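Long-range contacts in glycosyl hydrolases family 2, sugar binding domain protein (Bacteroides uniformis str. 3978 T3 ii, PDB 6D1P), which probably hydrolyses O-glycosidic bonds as a beta-glucuronidase of glycoside hydrolase family 2 in a human gut bacterium: residues Glu99-Asn104 and Leu196-Ala201; Ala484-Arg489 and Ala541-Gly546; Arg490-Arg495 and Asn536-Ala541. One frame throughout, in Å; residues are numbered along the deposited sequence.

Contact 1. Residues Glu99-Asn104 and Leu196-Ala201; sequences ENPYTN and LVYTPA
Asn100 and Tyr198, whose CA atoms lie 5.9 Å apart, begin a run in which Glu99-Asn104 travels the same way as Leu196-Ala201; further along, Tyr102 faces Pro200 and Asn104 faces Ala201. No ladder of backbone bonds joins them. The contact belongs to the beta-sandwich of the sugar-binding domain of family 2 glycoside hydrolases, and shows how an irregular loop can be fastened to a strand largely through side chains and a water. The loop leads from strand 89-96 in one sheet to strand 106-111 in the other, which pairs with strand 194-199.

Tyr198 is the principal side chain. With CG anti to the carbonyl carbon (chi1 -51°), it lays its ring against the loop and carries its OH to the first residue, where Glu99 N donates to Tyr198 OH at 2.9 Å with an N-H...O angle of 154°. Over one ring face come Asn100 CA, 3.8 Å from the ring centroid, and Pro101 CD; Glu99 O sits above the same face, toward the rim. The Asn100 side chain runs antiparallel to that of Tyr198, its amide plane 25° from the ring plane, and brings OD1 to 3.2 Å from Tyr198 CB. That oxygen is buried here without a polar partner. Thr107 of the neighbouring strand touches both side chains.

Tyr102 is held between two prolines: Pro200 CG lies over one face, 4.2 Å from the ring centroid, while Pro101 CG lies against the opposite face, toward the rim. Tyr198 CB meets the edge, 3.8 Å from Tyr102 CE1. Pro101 is the centre of an inverse gamma turn, whose Tyr102 N to Asn100 O bond is weak.

At the far end a water bridges the backbones, donating to Thr103 O and accepting from Ala201 N at 2.7 Å.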
loop_
_atom_site.group_PDB
_atom_site.type_symbol
_atom_site.label_atom_id
_atom_site.label_comp_id
_atom_site.label_asym_id
_atom_site.label_seq_id
_atom_site.Cartn_x
_atom_site.Cartn_y
_atom_site.Cartn_z
ATOM N N GLU A 99 -26.491 -6.193 24.708
ATOM C CA GLU A 99 -27.478 -6.652 25.687
ATOM C C GLU A 99 -27.027 -6.198 27.074
ATOM O O GLU A 99 -26.508 -6.998 27.856
ATOM C CB GLU A 99 -27.648 -8.252 25.641
ATOM C CG GLU A 99 -27.865 -8.890 24.248
ATOM C CD GLU A 99 -27.999 -10.425 24.300
ATOM O OE1 GLU A 99 -29.091 -10.945 23.968
ATOM O OE2 GLU A 99 -27.017 -11.112 24.676
ATOM N N ASN A 100 -27.231 -4.919 27.387
ATOM C CA ASN A 100 -26.775 -4.397 28.679
ATOM C C ASN A 100 -27.710 -4.847 29.795
ATOM O O ASN A 100 -28.897 -4.499 29.771
ATOM C CB ASN A 100 -26.700 -2.876 28.665
ATOM C CG ASN A 100 -25.913 -2.326 29.856
ATOM O OD1 ASN A 100 -25.570 -3.061 30.786
ATOM N ND2 ASN A 100 -25.628 -1.032 29.832
ATOM N N PRO A 101 -27.215 -5.594 30.810
ATOM C CA PRO A 101 -28.073 -6.114 31.878
ATOM C C PRO A 101 -28.234 -5.179 33.077
ATOM O O PRO A 101 -28.134 -5.593 34.236
ATOM C CB PRO A 101 -27.336 -7.396 32.295
ATOM C CG PRO A 101 -25.895 -6.997 32.164
ATOM C CD PRO A 101 -25.846 -6.133 30.911
ATOM N N TYR A 102 -28.482 -3.900 32.815
ATOM C CA TYR A 102 -28.559 -2.957 33.922
ATOM C C TYR A 102 -29.557 -1.869 33.583
ATOM O O TYR A 102 -29.584 -1.368 32.455
ATOM C CB TYR A 102 -27.206 -2.309 34.246
ATOM C CG TYR A 102 -26.106 -3.283 34.605
ATOM C CD1 TYR A 102 -25.047 -3.514 33.738
ATOM C CD2 TYR A 102 -26.124 -3.973 35.805
ATOM C CE1 TYR A 102 -24.036 -4.404 34.058
ATOM C CE2 TYR A 102 -25.118 -4.863 36.131
ATOM C CZ TYR A 102 -24.078 -5.078 35.249
ATOM O OH TYR A 102 -23.072 -5.966 35.566
ATOM N N THR A 103 -30.368 -1.511 34.573
ATOM C CA THR A 103 -31.269 -0.382 34.428
ATOM C C THR A 103 -30.453 0.888 34.274
ATOM O O THR A 103 -29.683 1.252 35.170
ATOM C CB THR A 103 -32.183 -0.288 35.643
ATOM O OG1 THR A 103 -32.745 -1.580 35.902
ATOM C CG2 THR A 103 -33.294 0.721 35.396
ATOM N N ASN A 104 -30.607 1.549 33.125
ATOM C CA ASN A 104 -29.792 2.717 32.785
ATOM C C ASN A 104 -28.304 2.413 32.958
ATOM O O ASN A 104 -27.516 3.258 33.390
ATOM C CB ASN A 104 -30.201 3.936 33.612
ATOM C CG ASN A 104 -31.684 4.214 33.535
ATOM O OD1 ASN A 104 -32.344 4.385 34.562
ATOM N ND2 ASN A 104 -32.224 4.242 32.316
ATOM N N LEU A 196 -16.121 -5.252 24.907
ATOM C CA LEU A 196 -17.455 -4.724 25.176
ATOM C C LEU A 196 -17.732 -4.843 26.671
ATOM O O LEU A 196 -17.569 -5.926 27.251
ATOM C CB LEU A 196 -18.504 -5.491 24.368
ATOM C CG LEU A 196 -19.947 -5.019 24.499
ATOM C CD1 LEU A 196 -20.092 -3.596 23.981
ATOM C CD2 LEU A 196 -20.863 -5.978 23.744
ATOM N N VAL A 197 -18.109 -3.734 27.306
ATOM C CA VAL A 197 -18.153 -3.682 28.767
ATOM C C VAL A 197 -19.414 -2.961 29.225
ATOM O O VAL A 197 -19.712 -1.849 28.768
ATOM C CB VAL A 197 -16.901 -3.002 29.359
ATOM C CG1 VAL A 197 -16.954 -3.008 30.889
ATOM C CG2 VAL A 197 -15.635 -3.693 28.871
ATOM N N TYR A 198 -20.145 -3.598 30.136
ATOM C CA TYR A 198 -21.359 -3.058 30.734
ATOM C C TYR A 198 -21.122 -2.738 32.206
ATOM O O TYR A 198 -20.476 -3.514 32.923
ATOM C CB TYR A 198 -22.518 -4.055 30.635
ATOM C CG TYR A 198 -22.799 -4.651 29.273
ATOM C CD1 TYR A 198 -23.316 -3.877 28.254
ATOM C CD2 TYR A 198 -22.605 -6.007 29.031
ATOM C CE1 TYR A 198 -23.606 -4.417 27.013
ATOM C CE2 TYR A 198 -22.897 -6.563 27.787
ATOM C CZ TYR A 198 -23.401 -5.755 26.783
ATOM O OH TYR A 198 -23.702 -6.273 25.539
ATOM N N THR A 199 -21.656 -1.610 32.660
ATOM C CA THR A 199 -21.570 -1.195 34.054
ATOM C C THR A 199 -22.895 -0.579 34.470
ATOM O O THR A 199 -23.662 -0.106 33.621
ATOM C CB THR A 199 -20.443 -0.180 34.305
ATOM O OG1 THR A 199 -20.590 0.936 33.421
ATOM C CG2 THR A 199 -19.092 -0.810 34.104
ATOM N N PRO A 200 -23.197 -0.569 35.770
ATOM C CA PRO A 200 -24.401 0.113 36.255
ATOM C C PRO A 200 -24.298 1.624 36.101
ATOM O O PRO A 200 -23.234 2.191 35.843
ATOM C CB PRO A 200 -24.461 -0.282 37.736
ATOM C CG PRO A 200 -23.641 -1.492 37.843
ATOM C CD PRO A 200 -22.550 -1.348 36.839
ATOM N N ALA A 201 -25.447 2.286 36.281
ATOM C CA ALA A 201 -25.475 3.746 36.290
ATOM C C ALA A 201 -24.463 4.311 37.274
ATOM O O ALA A 201 -23.854 5.359 37.025
ATOM C CB ALA A 201 -26.878 4.246 36.632
HETATM O O HOH W 1 -27.702 0.825 36.725
#

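Contact 2. Residues Ala484-Arg489 and Ala541-Gly546; sequences AGWYGR and AADRNG
Gly485 and Trp486 offer their carbonyl oxygens to the start of helix 542-545, a worked case of a helix whose first N-H groups are satisfied by a distant loop. Among the backbone bonds, Ala542 N reaches Gly485 O at 3.0 Å, and Asp543 N reaches Trp486 O at 3.1 Å. Just before the helix, Ala541 N donates to Arg489 O at 2.9 Å. Ala541, at the N-cap, has no polar side chain of its own to do this work.

The apolar contacts centre on the indole. Asp543 CB lies over the five-membered ring of Trp486, 3.7 Å from its centroid, and Ala542 CB meets CZ3; Trp548 adds a further ring contact. An alanine in place of Trp486 would probably leave Asp543 CB and Ala542 CB facing a gap and the water between Trp486 NE1 and Asp543 OD1 without its indole donor.

Polar side chains complete the set. One water accepts from Trp486 NE1 and donates to Asp543 OD1 at 2.6 Å. With CG anti to the backbone N (chi1 173°), Asp543 brings OD2 to the edge of the Tyr487 ring, in plane. Tyr487 OH bonds Lys597, while Arg544 NH2 meets Tyr487 O at the edge of its guanidinium plane, donating from above the carbonyl plane at 3.2 Å.

Partial negative charge on these carbonyls is probably favourable at the helix start, though the dipole of a single turn is small.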
loop_
_atom_site.group_PDB
_atom_site.type_symbol
_atom_site.label_atom_id
_atom_site.label_comp_id
_atom_site.label_asym_id
_atom_site.label_seq_id
_atom_site.Cartn_x
_atom_site.Cartn_y
_atom_site.Cartn_z
ATOM N N ALA A 484 29.805 -1.325 25.612
ATOM C CA ALA A 484 31.157 -1.859 25.547
ATOM C C ALA A 484 31.231 -2.998 24.554
ATOM O O ALA A 484 30.455 -3.947 24.630
ATOM C CB ALA A 484 31.587 -2.351 26.934
ATOM N N GLY A 485 32.170 -2.908 23.627
ATOM C CA GLY A 485 32.312 -3.939 22.625
ATOM C C GLY A 485 31.324 -3.877 21.477
ATOM O O GLY A 485 31.495 -4.621 20.498
ATOM N N TRP A 486 30.297 -3.023 21.543
ATOM C CA TRP A 486 29.321 -2.945 20.463
ATOM C C TRP A 486 29.391 -1.600 19.753
ATOM O O TRP A 486 29.896 -1.531 18.637
ATOM C CB TRP A 486 27.892 -3.240 20.926
ATOM C CG TRP A 486 27.071 -3.446 19.694
ATOM C CD1 TRP A 486 26.113 -2.602 19.164
ATOM C CD2 TRP A 486 27.208 -4.527 18.765
ATOM N NE1 TRP A 486 25.620 -3.131 17.974
ATOM C CE2 TRP A 486 26.279 -4.306 17.712
ATOM C CE3 TRP A 486 28.013 -5.672 18.728
ATOM C CZ2 TRP A 486 26.134 -5.195 16.649
ATOM C CZ3 TRP A 486 27.863 -6.550 17.667
ATOM C CH2 TRP A 486 26.933 -6.303 16.636
ATOM N N TYR A 487 28.886 -0.526 20.351
ATOM C CA TYR A 487 29.028 0.773 19.709
ATOM C C TYR A 487 30.284 1.516 20.137
ATOM O O TYR A 487 30.672 2.478 19.460
ATOM C CB TYR A 487 27.806 1.646 19.985
ATOM C CG TYR A 487 26.512 1.128 19.407
ATOM C CD1 TYR A 487 26.373 0.926 18.031
ATOM C CD2 TYR A 487 25.419 0.862 20.233
ATOM C CE1 TYR A 487 25.177 0.466 17.497
ATOM C CE2 TYR A 487 24.221 0.399 19.706
ATOM C CZ TYR A 487 24.107 0.218 18.331
ATOM O OH TYR A 487 22.935 -0.243 17.795
ATOM N N GLY A 488 30.919 1.103 21.234
ATOM C CA GLY A 488 32.154 1.727 21.650
ATOM C C GLY A 488 33.137 0.812 22.352
ATOM O O GLY A 488 32.740 0.010 23.197
ATOM N N ARG A 489 34.419 0.930 21.993
ATOM C CA ARG A 489 35.528 0.251 22.656
ATOM C C ARG A 489 35.327 -1.265 22.698
ATOM O O ARG A 489 34.521 -1.816 21.936
ATOM C CB ARG A 489 35.719 0.827 24.066
ATOM C CG ARG A 489 35.638 2.361 24.095
ATOM C CD ARG A 489 36.109 2.955 25.419
ATOM N NE ARG A 489 37.469 2.526 25.708
ATOM C CZ ARG A 489 37.990 2.476 26.930
ATOM N NH1 ARG A 489 37.256 2.836 27.979
ATOM N NH2 ARG A 489 39.241 2.053 27.100
ATOM N N ALA A 541 34.120 -1.934 19.043
ATOM C CA ALA A 541 32.941 -1.455 18.323
ATOM C C ALA A 541 32.491 -2.442 17.242
ATOM O O ALA A 541 32.520 -2.156 16.037
ATOM C CB ALA A 541 33.216 -0.072 17.722
ATOM N N ALA A 542 32.081 -3.628 17.699
ATOM C CA ALA A 542 31.770 -4.710 16.770
ATOM C C ALA A 542 30.601 -4.372 15.843
ATOM O O ALA A 542 30.484 -4.986 14.773
ATOM C CB ALA A 542 31.473 -5.997 17.538
ATOM N N ASP A 543 29.732 -3.434 16.237
ATOM C CA ASP A 543 28.677 -2.954 15.345
ATOM C C ASP A 543 29.218 -2.651 13.952
ATOM O O ASP A 543 28.669 -3.106 12.943
ATOM C CB ASP A 543 28.015 -1.703 15.914
ATOM C CG ASP A 543 27.035 -1.083 14.925
ATOM O OD1 ASP A 543 26.148 -1.829 14.470
ATOM O OD2 ASP A 543 27.159 0.121 14.579
ATOM N N ARG A 544 30.311 -1.891 13.885
ATOM C CA ARG A 544 30.922 -1.504 12.619
ATOM C C ARG A 544 32.058 -2.426 12.204
ATOM O O ARG A 544 32.350 -2.522 11.009
ATOM C CB ARG A 544 31.462 -0.061 12.708
ATOM C CG ARG A 544 30.412 1.004 13.079
ATOM C CD ARG A 544 31.012 2.418 13.266
ATOM N NE ARG A 544 31.884 2.542 14.439
ATOM C CZ ARG A 544 31.448 2.696 15.690
ATOM N NH1 ARG A 544 30.146 2.728 15.948
ATOM N NH2 ARG A 544 32.309 2.814 16.693
ATOM N N ASN A 545 32.688 -3.116 13.159
ATOM C CA ASN A 545 33.882 -3.895 12.895
ATOM C C ASN A 545 33.717 -5.403 13.041
ATOM O O ASN A 545 34.584 -6.132 12.567
ATOM C CB ASN A 545 35.013 -3.437 13.821
ATOM C CG ASN A 545 35.410 -2.007 13.567
ATOM O OD1 ASN A 545 35.669 -1.619 12.427
ATOM N ND2 ASN A 545 35.429 -1.202 14.624
ATOM N N GLY A 546 32.646 -5.893 13.668
ATOM C CA GLY A 546 32.468 -7.321 13.864
ATOM C C GLY A 546 31.762 -7.992 12.686
ATOM O O GLY A 546 31.354 -7.352 11.720
HETATM O O HOH W 2 23.729 -2.365 15.385
#

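Contact 3. Residues Arg490-Arg495 and Asn536-Ala541; sequences RFRNYR and NFDIEA
Arg490 presents the edge of its guanidinium to Asp538: Asp538 OD1 lies close to the guanidinium plane and receives Arg490 NH1 on its syn lone pair at 2.8 Å. The two flat groups are not coplanar, their planes standing 59° apart. The Phe491 ring has a water over the centre of one face, and Phe537 O approaches its CE2 obliquely at 3.6 Å; Trp559 also meets this ring.

That same water donates to Asp538 OD1 and accepts from Arg492 NH1 at 3.0 Å, thereby tying the aromatic neighbourhood to the charged one. Arg492 NH1 also forms a longer salt bridge of 3.3 Å with Asp538 OD1, which lies oblique to the Arg492 guanidinium. The two arginines reach one oxygen by different routes: Arg490 bends at chi3 (-54°), whereas Arg492 stays extended from CG to NE. Asp538 OD2 turns to Ile534 N, so both carboxylate oxygens are engaged, an environment likely to favour the charged form.

Arg490 CG rests 3.1 Å from Ile539 O, and a second water links that oxygen to Phe491 N at 3.0 Å. Asn493 OD1 accepts from Arg490 N in the turn that leads into helix 494-503.

The whole is a salt-bridge network round an aspartate at the centre of an inverse gamma turn, joining two loops that each lead from a strand to a helix of the TIM-barrel domain.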
loop_
_atom_site.group_PDB
_atom_site.type_symbol
_atom_site.label_atom_id
_atom_site.label_comp_id
_atom_site.label_asym_id
_atom_site.label_seq_id
_atom_site.Cartn_x
_atom_site.Cartn_y
_atom_site.Cartn_z
ATOM N N ARG A 490 36.057 -1.945 23.574
ATOM C CA ARG A 490 36.033 -3.398 23.644
ATOM C C ARG A 490 35.101 -3.842 24.764
ATOM O O ARG A 490 34.802 -3.082 25.689
ATOM C CB ARG A 490 37.453 -3.938 23.853
ATOM C CG ARG A 490 38.418 -3.603 22.696
ATOM C CD ARG A 490 39.850 -4.117 22.942
ATOM N NE ARG A 490 40.383 -3.660 24.223
ATOM C CZ ARG A 490 40.841 -4.451 25.202
ATOM N NH1 ARG A 490 40.871 -5.771 25.056
ATOM N NH2 ARG A 490 41.297 -3.912 26.343
ATOM N N PHE A 491 34.604 -5.077 24.667
ATOM C CA PHE A 491 33.732 -5.511 25.752
ATOM C C PHE A 491 34.520 -5.723 27.042
ATOM O O PHE A 491 33.952 -5.614 28.139
ATOM C CB PHE A 491 32.895 -6.751 25.355
ATOM C CG PHE A 491 33.677 -8.029 25.107
ATOM C CD1 PHE A 491 34.255 -8.740 26.159
ATOM C CD2 PHE A 491 33.743 -8.567 23.835
ATOM C CE1 PHE A 491 34.948 -9.933 25.929
ATOM C CE2 PHE A 491 34.415 -9.763 23.586
ATOM C CZ PHE A 491 35.019 -10.449 24.636
ATOM N N ARG A 492 35.829 -5.948 26.931
ATOM C CA ARG A 492 36.683 -5.994 28.111
ATOM C C ARG A 492 36.792 -4.638 28.815
ATOM O O ARG A 492 37.199 -4.591 29.984
ATOM C CB ARG A 492 38.062 -6.525 27.711
ATOM C CG ARG A 492 38.076 -8.039 27.514
ATOM C CD ARG A 492 39.329 -8.518 26.812
ATOM N NE ARG A 492 39.411 -9.984 26.771
ATOM C CZ ARG A 492 39.011 -10.733 25.740
ATOM N NH1 ARG A 492 38.483 -10.173 24.654
ATOM N NH2 ARG A 492 39.135 -12.048 25.782
ATOM N N ASN A 493 36.396 -3.545 28.162
ATOM C CA ASN A 493 36.381 -2.235 28.808
ATOM C C ASN A 493 35.124 -1.981 29.628
ATOM O O ASN A 493 34.929 -0.848 30.090
ATOM C CB ASN A 493 36.542 -1.141 27.752
ATOM C CG ASN A 493 37.853 -1.258 27.007
ATOM O OD1 ASN A 493 37.905 -1.156 25.781
ATOM N ND2 ASN A 493 38.942 -1.478 27.761
ATOM N N TYR A 494 34.287 -3.006 29.839
ATOM C CA TYR A 494 32.959 -2.796 30.413
ATOM C C TYR A 494 33.032 -2.222 31.827
ATOM O O TYR A 494 32.389 -1.214 32.134
ATOM C CB TYR A 494 32.168 -4.116 30.413
ATOM C CG TYR A 494 30.941 -4.087 31.324
ATOM C CD1 TYR A 494 30.000 -3.067 31.227
ATOM C CD2 TYR A 494 30.728 -5.076 32.272
ATOM C CE1 TYR A 494 28.895 -3.030 32.057
ATOM C CE2 TYR A 494 29.616 -5.049 33.112
ATOM C CZ TYR A 494 28.709 -4.027 33.003
ATOM O OH TYR A 494 27.604 -3.988 33.835
ATOM N N ARG A 495 33.766 -2.885 32.720
ATOM C CA ARG A 495 33.798 -2.426 34.102
ATOM C C ARG A 495 34.257 -0.975 34.193
ATOM O O ARG A 495 33.665 -0.180 34.927
ATOM C CB ARG A 495 34.704 -3.331 34.947
ATOM C CG ARG A 495 34.752 -2.928 36.418
ATOM C CD ARG A 495 35.978 -3.503 37.127
ATOM N NE ARG A 495 35.869 -4.931 37.424
ATOM C CZ ARG A 495 36.902 -5.775 37.394
ATOM N NH1 ARG A 495 38.112 -5.329 37.063
ATOM N NH2 ARG A 495 36.726 -7.066 37.687
ATOM N N ASN A 536 40.655 -12.820 17.655
ATOM C CA ASN A 536 39.822 -12.154 16.651
ATOM C C ASN A 536 38.504 -11.644 17.216
ATOM O O ASN A 536 37.816 -10.878 16.534
ATOM C CB ASN A 536 39.545 -13.096 15.470
ATOM C CG ASN A 536 38.854 -14.396 15.897
ATOM O OD1 ASN A 536 39.176 -14.976 16.929
ATOM N ND2 ASN A 536 37.897 -14.848 15.098
ATOM N N PHE A 537 38.139 -12.048 18.426
ATOM C CA PHE A 537 36.948 -11.553 19.099
ATOM C C PHE A 537 37.235 -10.394 20.030
ATOM O O PHE A 537 36.295 -9.750 20.496
ATOM C CB PHE A 537 36.280 -12.678 19.894
ATOM C CG PHE A 537 35.776 -13.801 19.029
ATOM C CD1 PHE A 537 34.948 -13.535 17.939
ATOM C CD2 PHE A 537 36.150 -15.111 19.282
ATOM C CE1 PHE A 537 34.486 -14.561 17.116
ATOM C CE2 PHE A 537 35.684 -16.143 18.476
ATOM C CZ PHE A 537 34.852 -15.863 17.383
ATOM N N ASP A 538 38.497 -10.115 20.309
ATOM C CA ASP A 538 38.876 -8.973 21.132
ATOM C C ASP A 538 39.003 -7.762 20.218
ATOM O O ASP A 538 40.078 -7.459 19.694
ATOM C CB ASP A 538 40.174 -9.263 21.864
ATOM C CG ASP A 538 40.512 -8.203 22.864
ATOM O OD1 ASP A 538 39.603 -7.442 23.263
ATOM O OD2 ASP A 538 41.699 -8.133 23.243
ATOM N N ILE A 539 37.889 -7.062 20.002
ATOM C CA ILE A 539 37.855 -5.962 19.046
ATOM C C ILE A 539 37.077 -4.786 19.619
ATOM O O ILE A 539 36.402 -4.881 20.650
ATOM C CB ILE A 539 37.255 -6.382 17.694
ATOM C CG1 ILE A 539 35.808 -6.857 17.880
ATOM C CG2 ILE A 539 38.118 -7.434 17.039
ATOM C CD1 ILE A 539 35.058 -7.140 16.566
ATOM N N GLU A 540 37.204 -3.659 18.931
ATOM C CA GLU A 540 36.491 -2.434 19.247
ATOM C C GLU A 540 35.222 -2.351 18.414
ATOM O O GLU A 540 35.254 -2.643 17.217
ATOM C CB GLU A 540 37.349 -1.211 18.933
ATOM C CG GLU A 540 38.507 -1.001 19.843
ATOM C CD GLU A 540 38.670 0.462 20.175
ATOM O OE1 GLU A 540 38.424 1.310 19.272
ATOM O OE2 GLU A 540 39.015 0.754 21.344
ATOM N N ALA A 541 34.120 -1.934 19.043
ATOM C CA ALA A 541 32.941 -1.455 18.323
ATOM C C ALA A 541 32.491 -2.442 17.242
ATOM O O ALA A 541 32.520 -2.156 16.037
ATOM C CB ALA A 541 33.216 -0.072 17.722
HETATM O O HOH W 3 35.382 -6.627 22.169
HETATM O O HOH W 4 37.306 -7.475 24.394
#

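Overall arrangement
The three contacts illustrate how one chain uses different means to join segments in separate domains. Contact 1 lies in the sugar-binding domain, its centre about 58 Å from that of contact 2 and about 62 Å from that of contact 3, across the middle of the chain. Contacts 2 and 3 form one unit, with centres about 7 Å apart: they share Ala541, and Asn545 ND2 of one bonds Glu540 O of the other at 3.0 Å. Contact 2 looks toward Lys597, which fits the family's Asn-x-Lys motif, so this side probably borders the glucuronide pocket; a glycerol, probably from the crystallisation liquor, lies about 4 Å from the Tyr487 side chain.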